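Uncharacterized protein (Bacteroides ovatus, PDB 4IPB) is of unknown function but belongs to the PepSY-like family, whose members have been likened to beta-lactamase inhibitors. Local coordinates at residues M37-W45 and T55-R64. Numbering follows the deposited sequence.
Sequences MNGFTKNVW and TLTDLVSLDR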
HETATM    1  N   MSE A  37     -10.446  -7.662   4.373  1.00 23.23           N
HETATM    2  CA  MSE A  37     -10.405  -9.095   3.988  1.00 27.90           C
HETATM    3  C   MSE A  37      -9.529  -9.806   4.998  1.00 35.25           C
HETATM    4  O   MSE A  37      -8.355  -9.448   5.163  1.00 32.40           O
HETATM    5  CB  MSE A  37      -9.827  -9.209   2.549  1.00 30.49           C
HETATM    6  CG  MSE A  37      -9.602 -10.611   1.944  1.00 35.10           C
HETATM    7 SE   MSE A  37     -11.223 -11.693   1.890  0.75 49.48          SE
HETATM    8  CE  MSE A  37     -12.413 -10.558   0.881  1.00 24.73           C
ATOM      9  N   ASN A  38     -10.114 -10.798   5.687  1.00 51.44           N
ATOM     10  CA  ASN A  38      -9.412 -11.635   6.693  1.00 52.57           C
ATOM     11  C   ASN A  38      -8.600 -10.802   7.668  1.00 44.13           C
ATOM     12  O   ASN A  38      -7.423 -11.083   7.913  1.00 53.68           O
ATOM     13  CB  ASN A  38      -8.485 -12.645   6.009  1.00 56.02           C
ATOM     14  CG  ASN A  38      -9.202 -13.499   4.984  1.00 65.17           C
ATOM     15  OD1 ASN A  38     -10.233 -14.095   5.280  1.00 72.77           O
ATOM     16  ND2 ASN A  38      -8.660 -13.560   3.766  1.00 74.87           N
ATOM     17  N   GLY A  39      -9.210  -9.735   8.171  1.00 34.77           N
ATOM     18  CA  GLY A  39      -8.578  -8.859   9.131  1.00 30.87           C
ATOM     19  C   GLY A  39      -7.704  -7.714   8.640  1.00 33.37           C
ATOM     20  O   GLY A  39      -7.179  -6.970   9.451  1.00 31.42           O
ATOM     21  N   PHE A  40      -7.539  -7.546   7.318  1.00 28.95           N
ATOM     22  CA  PHE A  40      -6.670  -6.486   6.790  1.00 25.21           C
ATOM     23  C   PHE A  40      -7.397  -5.579   5.805  1.00 20.59           C
ATOM     24  O   PHE A  40      -8.201  -6.066   5.014  1.00 26.02           O
ATOM     25  CB  PHE A  40      -5.435  -7.080   6.046  1.00 26.35           C
ATOM     26  CG  PHE A  40      -4.526  -7.922   6.910  1.00 27.21           C
ATOM     27  CD1 PHE A  40      -3.516  -7.339   7.647  1.00 32.35           C
ATOM     28  CD2 PHE A  40      -4.739  -9.289   7.028  1.00 36.30           C
ATOM     29  CE1 PHE A  40      -2.691  -8.103   8.472  1.00 38.12           C
ATOM     30  CE2 PHE A  40      -3.930 -10.066   7.852  1.00 44.09           C
ATOM     31  CZ  PHE A  40      -2.888  -9.472   8.557  1.00 42.27           C
ATOM     32  N   THR A  41      -7.118  -4.292   5.874  1.00 19.25           N
ATOM     33  CA  THR A  41      -7.635  -3.344   4.882  1.00 20.19           C
ATOM     34  C   THR A  41      -6.842  -3.413   3.619  1.00 18.44           C
ATOM     35  O   THR A  41      -5.628  -3.462   3.647  1.00 16.57           O
ATOM     36  CB  THR A  41      -7.640  -1.913   5.405  1.00 22.77           C
ATOM     37  OG1 THR A  41      -8.542  -1.861   6.498  1.00 29.43           O
ATOM     38  CG2 THR A  41      -8.112  -0.926   4.341  1.00 25.83           C
ATOM     39  N   LYS A  42      -7.555  -3.450   2.495  1.00 16.74           N
ATOM     40  CA  LYS A  42      -6.958  -3.544   1.185  1.00 14.75           C
ATOM     41  C   LYS A  42      -7.453  -2.454   0.225  1.00 13.64           C
ATOM     42  O   LYS A  42      -8.604  -1.992   0.337  1.00 13.48           O
ATOM     43  CB  LYS A  42      -7.331  -4.882   0.567  1.00 17.10           C
ATOM     44  CG  LYS A  42      -6.971  -6.129   1.374  1.00 24.40           C
ATOM     45  CD  LYS A  42      -6.334  -7.163   0.517  1.00 23.55           C
ATOM     46  CE  LYS A  42      -5.770  -8.294   1.351  1.00 27.15           C
ATOM     47  NZ  LYS A  42      -4.368  -8.564   0.970  1.00 23.40           N
ATOM     48  N   ASN A  43      -6.543  -2.019  -0.653  1.00 13.18           N
ATOM     49  CA  ASN A  43      -6.893  -1.164  -1.801  1.00 12.48           C
ATOM     50  C   ASN A  43      -6.347  -1.865  -3.013  1.00 11.63           C
ATOM     51  O   ASN A  43      -5.121  -2.079  -3.150  1.00 11.11           O
ATOM     52  CB  ASN A  43      -6.299   0.229  -1.631  1.00 13.67           C
ATOM     53  CG  ASN A  43      -6.994   0.998  -0.567  1.00 16.80           C
ATOM     54  OD1 ASN A  43      -8.076   1.564  -0.813  1.00 17.26           O
ATOM     55  ND2 ASN A  43      -6.416   1.043   0.615  1.00 18.62           N
ATOM     56  N   VAL A  44      -7.271  -2.241  -3.898  1.00 11.15           N
ATOM     57  CA  VAL A  44      -6.907  -3.040  -5.059  1.00 10.55           C
ATOM     58  C   VAL A  44      -7.255  -2.222  -6.294  1.00 10.62           C
ATOM     59  O   VAL A  44      -8.411  -1.807  -6.462  1.00 10.79           O
ATOM     60  CB  VAL A  44      -7.653  -4.407  -5.079  1.00 10.50           C
ATOM     61  CG1 VAL A  44      -7.252  -5.266  -6.307  1.00 10.87           C
ATOM     62  CG2 VAL A  44      -7.429  -5.183  -3.773  1.00 10.47           C
ATOM     63  N   TRP A  45      -6.268  -2.050  -7.161  1.00 10.26           N
ATOM     64  CA  TRP A  45      -6.358  -1.145  -8.293  1.00 10.50           C
ATOM     65  C   TRP A  45      -6.385  -1.868  -9.641  1.00 10.52           C
ATOM     66  O   TRP A  45      -5.726  -2.897  -9.810  1.00 10.25           O
ATOM     67  CB  TRP A  45      -5.169  -0.183  -8.270  1.00 10.73           C
ATOM     68  CG  TRP A  45      -5.170   0.739  -7.132  1.00 11.17           C
ATOM     69  CD1 TRP A  45      -4.685   0.539  -5.837  1.00 10.97           C
ATOM     70  CD2 TRP A  45      -5.548   2.127  -7.192  1.00 12.38           C
ATOM     71  NE1 TRP A  45      -4.876   1.686  -5.099  1.00 11.49           N
ATOM     72  CE2 TRP A  45      -5.365   2.673  -5.911  1.00 12.12           C
ATOM     73  CE3 TRP A  45      -6.152   2.922  -8.186  1.00 12.81           C
ATOM     74  CZ2 TRP A  45      -5.711   3.981  -5.618  1.00 14.07           C
ATOM     75  CZ3 TRP A  45      -6.438   4.206  -7.924  1.00 14.05           C
ATOM     76  CH2 TRP A  45      -6.214   4.754  -6.642  1.00 14.56           C
ATOM     77  N   THR A  55      -2.033  -4.173  -5.563  1.00  9.99           N
ATOM     78  CA  THR A  55      -2.774  -4.297  -4.364  1.00 10.64           C
ATOM     79  C   THR A  55      -1.916  -3.774  -3.220  1.00 11.49           C
ATOM     80  O   THR A  55      -0.733  -4.132  -3.107  1.00 11.14           O
ATOM     81  CB  THR A  55      -3.094  -5.777  -4.107  1.00 12.61           C
ATOM     82  OG1 THR A  55      -4.023  -6.237  -5.098  1.00 12.22           O
ATOM     83  CG2 THR A  55      -3.704  -5.967  -2.717  1.00 12.26           C
ATOM     84  N   LEU A  56      -2.545  -2.985  -2.378  1.00 11.01           N
ATOM     85  CA  LEU A  56      -1.918  -2.436  -1.176  1.00 11.98           C
ATOM     86  C   LEU A  56      -2.648  -2.972   0.039  1.00 11.76           C
ATOM     87  O   LEU A  56      -3.889  -2.805   0.179  1.00 13.15           O
ATOM     88  CB  LEU A  56      -1.911  -0.937  -1.190  1.00 13.17           C
ATOM     89  CG  LEU A  56      -1.108  -0.321  -2.304  1.00 12.81           C
ATOM     90  CD1 LEU A  56      -1.887  -0.131  -3.588  1.00 14.27           C
ATOM     91  CD2 LEU A  56      -0.522   1.006  -1.882  1.00 13.82           C
ATOM     92  N   THR A  57      -1.905  -3.639   0.936  1.00 11.29           N
ATOM     93  CA  THR A  57      -2.485  -4.235   2.115  1.00 12.99           C
ATOM     94  C   THR A  57      -1.904  -3.536   3.350  1.00 13.56           C
ATOM     95  O   THR A  57      -0.691  -3.413   3.483  1.00 12.31           O
ATOM     96  CB  THR A  57      -2.167  -5.732   2.250  1.00 13.05           C
ATOM     97  OG1 THR A  57      -2.624  -6.446   1.068  1.00 13.59           O
ATOM     98  CG2 THR A  57      -2.828  -6.359   3.454  1.00 14.84           C
ATOM     99  N   ASP A  58      -2.788  -3.072   4.218  1.00 15.07           N
ATOM    100  CA  ASP A  58      -2.367  -2.377   5.413  1.00 16.98           C
ATOM    101  C   ASP A  58      -2.025  -3.384   6.504  1.00 16.19           C
ATOM    102  O   ASP A  58      -2.922  -3.965   7.136  1.00 18.37           O
ATOM    103  CB  ASP A  58      -3.523  -1.526   5.934  1.00 20.43           C
ATOM    104  CG  ASP A  58      -3.967  -0.427   4.944  1.00 30.45           C
ATOM    105  OD1 ASP A  58      -3.180   0.008   4.111  1.00 32.48           O
ATOM    106  OD2 ASP A  58      -5.131   0.028   5.051  1.00 41.19           O
ATOM    107  N   LEU A  59      -0.737  -3.558   6.728  1.00 14.54           N
ATOM    108  CA  LEU A  59      -0.221  -4.476   7.736  1.00 15.04           C
ATOM    109  C   LEU A  59      -0.114  -3.853   9.129  1.00 16.29           C
ATOM    110  O   LEU A  59      -0.044  -4.587  10.097  1.00 16.91           O
ATOM    111  CB  LEU A  59       1.147  -4.996   7.300  1.00 15.18           C
ATOM    112  CG  LEU A  59       1.243  -5.771   5.979  1.00 15.26           C
ATOM    113  CD1 LEU A  59       2.667  -6.218   5.691  1.00 16.22           C
ATOM    114  CD2 LEU A  59       0.328  -6.959   6.001  1.00 17.31           C
ATOM    115  N   VAL A  60      -0.155  -2.515   9.197  1.00 16.65           N
ATOM    116  CA  VAL A  60      -0.311  -1.724  10.447  1.00 19.94           C
ATOM    117  C   VAL A  60       0.996  -1.646  11.253  1.00 21.03           C
ATOM    118  O   VAL A  60       1.443  -0.551  11.599  1.00 22.62           O
ATOM    119  CB  VAL A  60      -1.450  -2.226  11.350  1.00 23.23           C
ATOM    120  CG1 VAL A  60      -1.615  -1.316  12.571  1.00 26.30           C
ATOM    121  CG2 VAL A  60      -2.768  -2.332  10.578  1.00 25.75           C
ATOM    122  N   SER A  61       1.581  -2.794  11.547  1.00 19.65           N
ATOM    123  CA  SER A  61       2.673  -2.853  12.531  1.00 20.34           C
ATOM    124  C   SER A  61       3.848  -3.744  12.157  1.00 18.44           C
ATOM    125  O   SER A  61       3.742  -4.599  11.291  1.00 17.70           O
ATOM    126  CB  SER A  61       2.118  -3.267  13.868  1.00 23.20           C
ATOM    127  OG  SER A  61       1.342  -4.444  13.769  1.00 24.13           O
ATOM    128  N   LEU A  62       4.971  -3.553  12.856  1.00 18.39           N
ATOM    129  CA  LEU A  62       6.242  -4.211  12.515  1.00 18.43           C
ATOM    130  C   LEU A  62       6.234  -5.704  12.731  1.00 19.11           C
ATOM    131  O   LEU A  62       7.003  -6.409  12.078  1.00 18.88           O
ATOM    132  CB  LEU A  62       7.378  -3.628  13.349  1.00 19.19           C
ATOM    133  CG  LEU A  62       7.778  -2.169  13.106  1.00 19.54           C
ATOM    134  CD1 LEU A  62       8.899  -1.861  14.082  1.00 20.86           C
ATOM    135  CD2 LEU A  62       8.171  -1.877  11.658  1.00 18.55           C
ATOM    136  N   ASP A  63       5.345  -6.171  13.601  1.00 20.25           N
ATOM    137  CA  ASP A  63       5.219  -7.608  13.837  1.00 21.99           C
ATOM    138  C   ASP A  63       4.777  -8.363  12.568  1.00 21.14           C
ATOM    139  O   ASP A  63       4.997  -9.565  12.468  1.00 21.39           O
ATOM    140  CB  ASP A  63       4.302  -7.875  15.026  1.00 24.54           C
ATOM    141  CG  ASP A  63       2.950  -7.198  14.893  1.00 26.85           C
ATOM    142  OD1 ASP A  63       2.886  -5.942  14.826  1.00 28.67           O
ATOM    143  OD2 ASP A  63       1.937  -7.945  14.859  1.00 31.59           O
ATOM    144  N   ARG A  64       4.143  -7.659  11.629  1.00 20.04           N
ATOM    145  CA  ARG A  64       3.658  -8.294  10.386  1.00 20.32           C
ATOM    146  C   ARG A  64       4.722  -8.409   9.324  1.00 18.88           C
ATOM    147  O   ARG A  64       4.493  -9.059   8.303  1.00 19.61           O
ATOM    148  CB  ARG A  64       2.467  -7.512   9.805  1.00 21.73           C
ATOM    149  CG  ARG A  64       1.110  -7.976  10.305  1.00 28.39           C
ATOM    150  CD  ARG A  64       0.793  -7.561  11.695  1.00 34.96           C
ATOM    151  NE  ARG A  64      -0.481  -8.168  12.095  1.00 38.10           N
ATOM    152  CZ  ARG A  64      -1.696  -7.638  11.901  1.00 51.71           C
ATOM    153  NH1 ARG A  64      -1.869  -6.449  11.300  1.00 45.37           N
ATOM    154  NH2 ARG A  64      -2.770  -8.314  12.318  1.00 45.35           N
TER
HETATM  155  O   HOH W   1      -5.317  -3.520   8.167  1.00 22.75           O
HETATM  156  O   HOH W   2      -4.180  -0.316   1.664  1.00 21.96           O
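T55 sets its OG1 beside V44 CG1, 3.6 Å away, on the face of K42 and T57. The same hydroxyl bonds to W52 and a glycerol, probably from crystallisation. L56 and N43 form an antiparallel hydrogen-bonded pair: L56 N to N43 O is 2.8 Å, N43 N to L56 O 2.9 Å. On the opposite face, L56 CD1 lies 3.7 Å from W45 CD1. With chi1 at -57°, T57 OG1 lies beside its backbone N and accepts a hydrogen bond from K42 NZ at 2.7 Å. The lysine bends at chi2 and chi4 to deliver it. T57 CG2 packs against F40 CB. D58 N donates almost straight to T41 O. One water joins D58 OD1, L56 O and N43 ND2, while N43 OD1 bonds to N34; another spans D58 O and T41 N. L59 CD2 reaches F40 CE1 at 4.1 Å. The R64 side chain folds back, and F40 CE1 sits over one guanidinium face, 3.4 Å from NH1. Ring and guanidinium planes are 45° apart. NH1 donates to L59 O from above the carbonyl plane, which helps hold the group's orientation. Residues 40-45 and 55-58 belong to a beta hairpin, flanked in the antiparallel sheet by strands 30-37 and 82-90.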